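Local coordinates for protein hemoglobin subunit alpha (PDB 3MKB) that carries haem and, as the alpha subunit of a shark hemoglobin, probably binds oxygen reversibly for transport in the blood, at residues Cys104-Leu109 with Ala119-Val124; Met100-Ile105 with Lys126-Ile131. All coordinates share one frame; numbering follows the deposited sequence.

Overall arrangement
Both interactions join the same two helices, 97-112 and 118-135, which correspond to the G and H helices of the globin fold, and they share C104 and I105. Both are buried. Interaction 1 lies farther from the centre of the chain, on the side where H121 and V107 meet the beta subunit, and its contact is built from aliphatic branches and one imidazole. Interaction 2 lies nearer the centre, where the helices come closer together and a serine, a leucine, an isoleucine and a bridging water do the joining, while L101 and I131 line the haem pocket. L106 and L128 pack against each other and make the two contacts continuous.

Interaction 1. Residues Cys104-Leu109 with Ala119-Val124; sequences CILVTL and ATHCAV
L106 spreads its two methyl groups over two partners on the facing helix. CD1 lies 3.7 Å from NE2 of H121 and meets the imidazole obliquely, the two side chains crossing at about a right angle. CD2 lies chiefly against V124, 3.8 Å from its CG1, and these side chains slide past each other in opposite directions. One turn further on, L109 meets V124 tip to tip, its CD1 3.9 Å from the same CG1, so that a single valine methyl touches both leucines. CG1 of V124 stands anti to the backbone N, which carries it out to them. The imidazole is brought in by a similar torsion: H121 has CG anti to its backbone N (chi1 177°), which swings the ring in toward L106.

Further out, F116 sets its ring against that of H121, the planes about 20° apart, and also touches both leucines. ND1 of H121 is hydrogen-bonded to R30 of the beta subunit, which would help fix the ring's rotation. On helix 97-112, T108 OG1 bonds to C104 O at 2.9 Å; that carbonyl also accepts from T108 N, the two donors coming from opposite faces of its plane.

The segments run nearly antiparallel, at 148°, their axes coming within 10.9 Å at closest approach, and L106, L109, H121 and V124 bridge the gap. Were L106 cut back to an alanine, a gap would probably open between the H121 ring and V124, leaving V124 CG1 with L109 as its remaining leucine neighbour across this contact. The chemistry is thus divided: van der Waals packing joins the G and H helices of this globin, while the imidazole, whose CD2 and NE2 touch L106 and whose ND1 bonds to R30 of the beta subunit, links that packing to the alpha-beta interface.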
# COMPACT_ATOMS: atom_id res chain seq x y z
N CYS A 104 -3.38 -10.93 -8.06
CA CYS A 104 -4.45 -11.62 -8.77
C CYS A 104 -3.91 -12.54 -9.90
O CYS A 104 -4.46 -13.58 -10.08
CB CYS A 104 -5.48 -10.62 -9.36
SG CYS A 104 -6.39 -9.87 -8.04
N ILE A 105 -2.83 -12.16 -10.58
CA ILE A 105 -2.23 -13.07 -11.55
C ILE A 105 -1.61 -14.26 -10.83
O ILE A 105 -1.75 -15.42 -11.28
CB ILE A 105 -1.11 -12.36 -12.43
CG1 ILE A 105 -1.75 -11.38 -13.42
CG2 ILE A 105 -0.35 -13.42 -13.28
CD1 ILE A 105 -0.77 -10.44 -14.14
N LEU A 106 -0.96 -14.00 -9.70
CA LEU A 106 -0.29 -15.08 -8.96
C LEU A 106 -1.34 -16.05 -8.45
O LEU A 106 -1.16 -17.26 -8.53
CB LEU A 106 0.49 -14.53 -7.79
CG LEU A 106 1.75 -13.71 -8.21
CD1 LEU A 106 2.32 -13.13 -6.93
CD2 LEU A 106 2.79 -14.60 -8.95
N VAL A 107 -2.41 -15.52 -7.86
CA VAL A 107 -3.50 -16.41 -7.40
C VAL A 107 -4.13 -17.27 -8.52
O VAL A 107 -4.43 -18.44 -8.33
CB VAL A 107 -4.56 -15.64 -6.62
CG1 VAL A 107 -5.88 -16.52 -6.46
CG2 VAL A 107 -3.93 -15.12 -5.33
N THR A 108 -4.35 -16.68 -9.68
CA THR A 108 -4.78 -17.42 -10.87
C THR A 108 -3.82 -18.56 -11.17
O THR A 108 -4.26 -19.67 -11.51
CB THR A 108 -4.90 -16.48 -12.12
OG1 THR A 108 -5.86 -15.46 -11.85
CG2 THR A 108 -5.23 -17.23 -13.43
N LEU A 109 -2.50 -18.33 -11.10
CA LEU A 109 -1.58 -19.44 -11.47
C LEU A 109 -1.68 -20.56 -10.44
O LEU A 109 -1.64 -21.76 -10.78
CB LEU A 109 -0.13 -18.94 -11.57
CG LEU A 109 0.07 -17.85 -12.65
CD1 LEU A 109 1.46 -17.08 -12.44
CD2 LEU A 109 0.01 -18.50 -14.04
N ALA A 119 9.35 -21.39 -4.46
CA ALA A 119 10.39 -20.91 -5.37
C ALA A 119 9.83 -20.35 -6.70
O ALA A 119 10.27 -19.31 -7.19
CB ALA A 119 11.50 -22.03 -5.62
N THR A 120 8.85 -21.03 -7.26
CA THR A 120 8.25 -20.64 -8.56
C THR A 120 7.48 -19.31 -8.43
O THR A 120 7.64 -18.38 -9.20
CB THR A 120 7.26 -21.74 -9.02
OG1 THR A 120 8.02 -22.90 -9.36
CG2 THR A 120 6.42 -21.29 -10.23
N HIS A 121 6.65 -19.26 -7.40
CA HIS A 121 5.92 -18.06 -7.01
C HIS A 121 6.87 -16.87 -6.80
O HIS A 121 6.61 -15.75 -7.27
CB HIS A 121 5.17 -18.45 -5.72
CG HIS A 121 4.40 -17.35 -5.07
ND1 HIS A 121 3.65 -17.58 -3.95
CD2 HIS A 121 4.27 -16.03 -5.36
CE1 HIS A 121 3.11 -16.44 -3.54
NE2 HIS A 121 3.47 -15.49 -4.38
N CYS A 122 7.98 -17.13 -6.11
CA CYS A 122 8.97 -16.08 -5.86
C CYS A 122 9.46 -15.57 -7.21
O CYS A 122 9.49 -14.37 -7.47
CB CYS A 122 10.11 -16.58 -4.93
SG CYS A 122 11.22 -15.31 -4.63
N ALA A 123 9.83 -16.49 -8.09
CA ALA A 123 10.30 -16.11 -9.45
C ALA A 123 9.32 -15.23 -10.23
O ALA A 123 9.71 -14.17 -10.78
CB ALA A 123 10.60 -17.34 -10.23
N VAL A 124 8.07 -15.66 -10.29
CA VAL A 124 7.04 -14.91 -11.02
C VAL A 124 6.77 -13.56 -10.38
O VAL A 124 6.74 -12.52 -11.07
CB VAL A 124 5.73 -15.69 -11.18
CG1 VAL A 124 4.75 -14.95 -12.17
CG2 VAL A 124 6.03 -17.08 -11.68

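Interaction 2. Residues Met100-Ile105 with Lys126-Ile131; sequences MLSECI and KLLSAI. With HEM (protoporphyrin IX containing Fe), chain E.
The hydroxyl of S102 has two partners: OG is hydrogen-bonded to F98 O, one turn back in its own helix, and to a water at 2.7 Å. That water donates to L128 O at 3.0 Å and so bridges the G and H helices of the globin fold. Serine suits this place because it is small enough for the close approach and has a hydroxyl to bond F98 O and the water: the CA atoms of S102 and L128 are only 5.9 Å apart, and OG also lies 3.6 Å from L128 CB.

L128 supplies the apolar half of the contact. Its CG is anti to the carbonyl carbon (chi1 -56°), and CD1 comes within 3.5 Å of S102 O. The same methyl lies 3.9 Å from I105 CB and also touches CG2, as the two side chains cross obliquely. The beta-branched isoleucine offers a broad flank here, and its other neighbours include A28 of helix 21-35.

The same two helices help to build the haem pocket. I131, which also packs on V66 and A69 of helix 53-70, brings CG2 to 3.9 Å from the vinyl carbon CBB of the haem. From the other helix, L101 brings CD2 to 3.6 Å from the methine carbon CHC.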
# COMPACT_ATOMS: atom_id res chain seq x y z
N MET A 100 -1.85 -4.75 -7.03
CA MET A 100 -3.12 -5.58 -6.86
C MET A 100 -3.31 -6.57 -8.01
O MET A 100 -3.62 -7.76 -7.81
CB MET A 100 -4.36 -4.70 -6.75
CG MET A 100 -4.49 -3.81 -5.50
SD MET A 100 -5.71 -2.48 -5.91
CE MET A 100 -6.20 -1.96 -4.27
N LEU A 101 -3.08 -6.11 -9.26
CA LEU A 101 -3.27 -7.02 -10.36
C LEU A 101 -2.24 -8.16 -10.31
O LEU A 101 -2.59 -9.31 -10.64
CB LEU A 101 -3.22 -6.30 -11.73
CG LEU A 101 -3.46 -7.15 -13.01
CD1 LEU A 101 -4.67 -8.11 -12.93
CD2 LEU A 101 -3.55 -6.26 -14.28
N SER A 102 -0.99 -7.82 -10.00
CA SER A 102 0.04 -8.83 -9.83
C SER A 102 -0.37 -10.00 -8.92
O SER A 102 -0.19 -11.17 -9.23
CB SER A 102 1.33 -8.19 -9.30
OG SER A 102 1.81 -7.27 -10.27
N GLU A 103 -0.90 -9.68 -7.76
CA GLU A 103 -1.29 -10.71 -6.83
C GLU A 103 -2.45 -11.57 -7.35
O GLU A 103 -2.49 -12.79 -7.14
CB GLU A 103 -1.65 -10.06 -5.49
CG GLU A 103 -1.88 -11.13 -4.37
CD GLU A 103 -0.61 -11.93 -3.98
OE1 GLU A 103 -0.74 -13.03 -3.42
OE2 GLU A 103 0.51 -11.42 -4.20
N CYS A 104 -3.38 -10.93 -8.06
CA CYS A 104 -4.45 -11.62 -8.77
C CYS A 104 -3.91 -12.54 -9.90
O CYS A 104 -4.46 -13.58 -10.08
CB CYS A 104 -5.48 -10.62 -9.36
SG CYS A 104 -6.39 -9.87 -8.04
N ILE A 105 -2.83 -12.16 -10.58
CA ILE A 105 -2.23 -13.07 -11.55
C ILE A 105 -1.61 -14.26 -10.83
O ILE A 105 -1.75 -15.42 -11.28
CB ILE A 105 -1.11 -12.36 -12.43
CG1 ILE A 105 -1.75 -11.38 -13.42
CG2 ILE A 105 -0.35 -13.42 -13.28
CD1 ILE A 105 -0.77 -10.44 -14.14
N LYS A 126 8.75 -11.80 -8.73
CA LYS A 126 9.84 -10.91 -9.12
C LYS A 126 9.68 -10.31 -10.50
O LYS A 126 9.91 -9.11 -10.67
CB LYS A 126 11.22 -11.58 -9.01
CG LYS A 126 11.58 -11.83 -7.58
CD LYS A 126 12.84 -12.69 -7.47
CE LYS A 126 14.07 -11.85 -7.84
NZ LYS A 126 15.33 -12.48 -7.31
N LEU A 127 9.33 -11.12 -11.48
CA LEU A 127 8.93 -10.60 -12.79
C LEU A 127 7.78 -9.57 -12.69
O LEU A 127 7.88 -8.44 -13.20
CB LEU A 127 8.55 -11.74 -13.75
CG LEU A 127 8.02 -11.34 -15.14
CD1 LEU A 127 9.05 -10.51 -15.93
CD2 LEU A 127 7.46 -12.52 -15.95
N LEU A 128 6.68 -9.94 -12.04
CA LEU A 128 5.57 -8.95 -11.88
C LEU A 128 5.95 -7.62 -11.19
O LEU A 128 5.49 -6.55 -11.65
CB LEU A 128 4.32 -9.59 -11.23
CG LEU A 128 3.77 -10.81 -11.99
CD1 LEU A 128 2.58 -11.58 -11.36
CD2 LEU A 128 3.40 -10.41 -13.42
N SER A 129 6.80 -7.67 -10.16
CA SER A 129 7.32 -6.47 -9.46
C SER A 129 8.10 -5.56 -10.38
O SER A 129 7.89 -4.35 -10.36
CB SER A 129 8.19 -6.80 -8.23
OG SER A 129 7.37 -7.40 -7.26
N ALA A 130 8.98 -6.16 -11.19
CA ALA A 130 9.71 -5.39 -12.21
C ALA A 130 8.76 -4.79 -13.27
O ALA A 130 8.95 -3.67 -13.75
CB ALA A 130 10.75 -6.29 -12.86
N ILE A 131 7.71 -5.53 -13.61
CA ILE A 131 6.74 -5.02 -14.56
C ILE A 131 6.01 -3.82 -13.90
O ILE A 131 6.04 -2.72 -14.46
CB ILE A 131 5.78 -6.11 -15.10
CG1 ILE A 131 6.55 -7.16 -15.93
CG2 ILE A 131 4.70 -5.48 -15.98
CD1 ILE A 131 5.74 -8.40 -16.24
CHA HEM E . -5.24 -1.27 -22.21
CHB HEM E . -1.50 -3.98 -20.82
CHC HEM E . -2.65 -3.35 -16.11
CHD HEM E . -6.13 -0.31 -17.45
C1A HEM E . -4.10 -2.04 -22.28
C2A HEM E . -3.40 -2.46 -23.46
C3A HEM E . -2.33 -3.20 -23.10
C4A HEM E . -2.37 -3.30 -21.64
CMA HEM E . -1.23 -3.87 -24.01
CAA HEM E . -3.81 -1.94 -24.85
CBA HEM E . -2.88 -0.68 -24.88
CGA HEM E . -2.73 -0.11 -26.26
O1A HEM E . -3.68 -0.35 -27.08
O2A HEM E . -1.70 0.56 -26.55
C1B HEM E . -1.49 -4.01 -19.44
C2B HEM E . -0.47 -4.65 -18.64
C3B HEM E . -0.80 -4.51 -17.34
C4B HEM E . -2.02 -3.74 -17.27
CMB HEM E . 0.79 -5.42 -19.14
CAB HEM E . -0.02 -4.99 -16.09
CBB HEM E . 0.87 -5.99 -16.05
C1C HEM E . -3.71 -2.48 -16.01
C2C HEM E . -4.38 -2.05 -14.78
C3C HEM E . -5.39 -1.21 -15.13
C4C HEM E . -5.36 -1.09 -16.60
CMC HEM E . -3.96 -2.59 -13.38
CAC HEM E . -6.36 -0.53 -14.13
CBC HEM E . -6.72 -1.16 -12.98
C1D HEM E . -6.22 -0.37 -18.84
C2D HEM E . -7.31 0.22 -19.57
C3D HEM E . -7.14 -0.09 -21.02
C4D HEM E . -5.86 -0.80 -21.06
CMD HEM E . -8.53 0.98 -18.97
CAD HEM E . -8.13 0.37 -22.15
CBD HEM E . -9.13 -0.72 -22.65
CGD HEM E . -10.34 -1.06 -21.75
O1D HEM E . -11.08 -0.14 -21.24
O2D HEM E . -10.61 -2.27 -21.50
NA HEM E . -3.45 -2.58 -21.21
NB HEM E . -2.44 -3.45 -18.56
NC HEM E . -4.34 -1.85 -17.05
ND HEM E . -5.36 -0.98 -19.76
FE HEM E . -3.88 -2.24 -19.15
O HOH W 1 2.72 -6.67 -12.78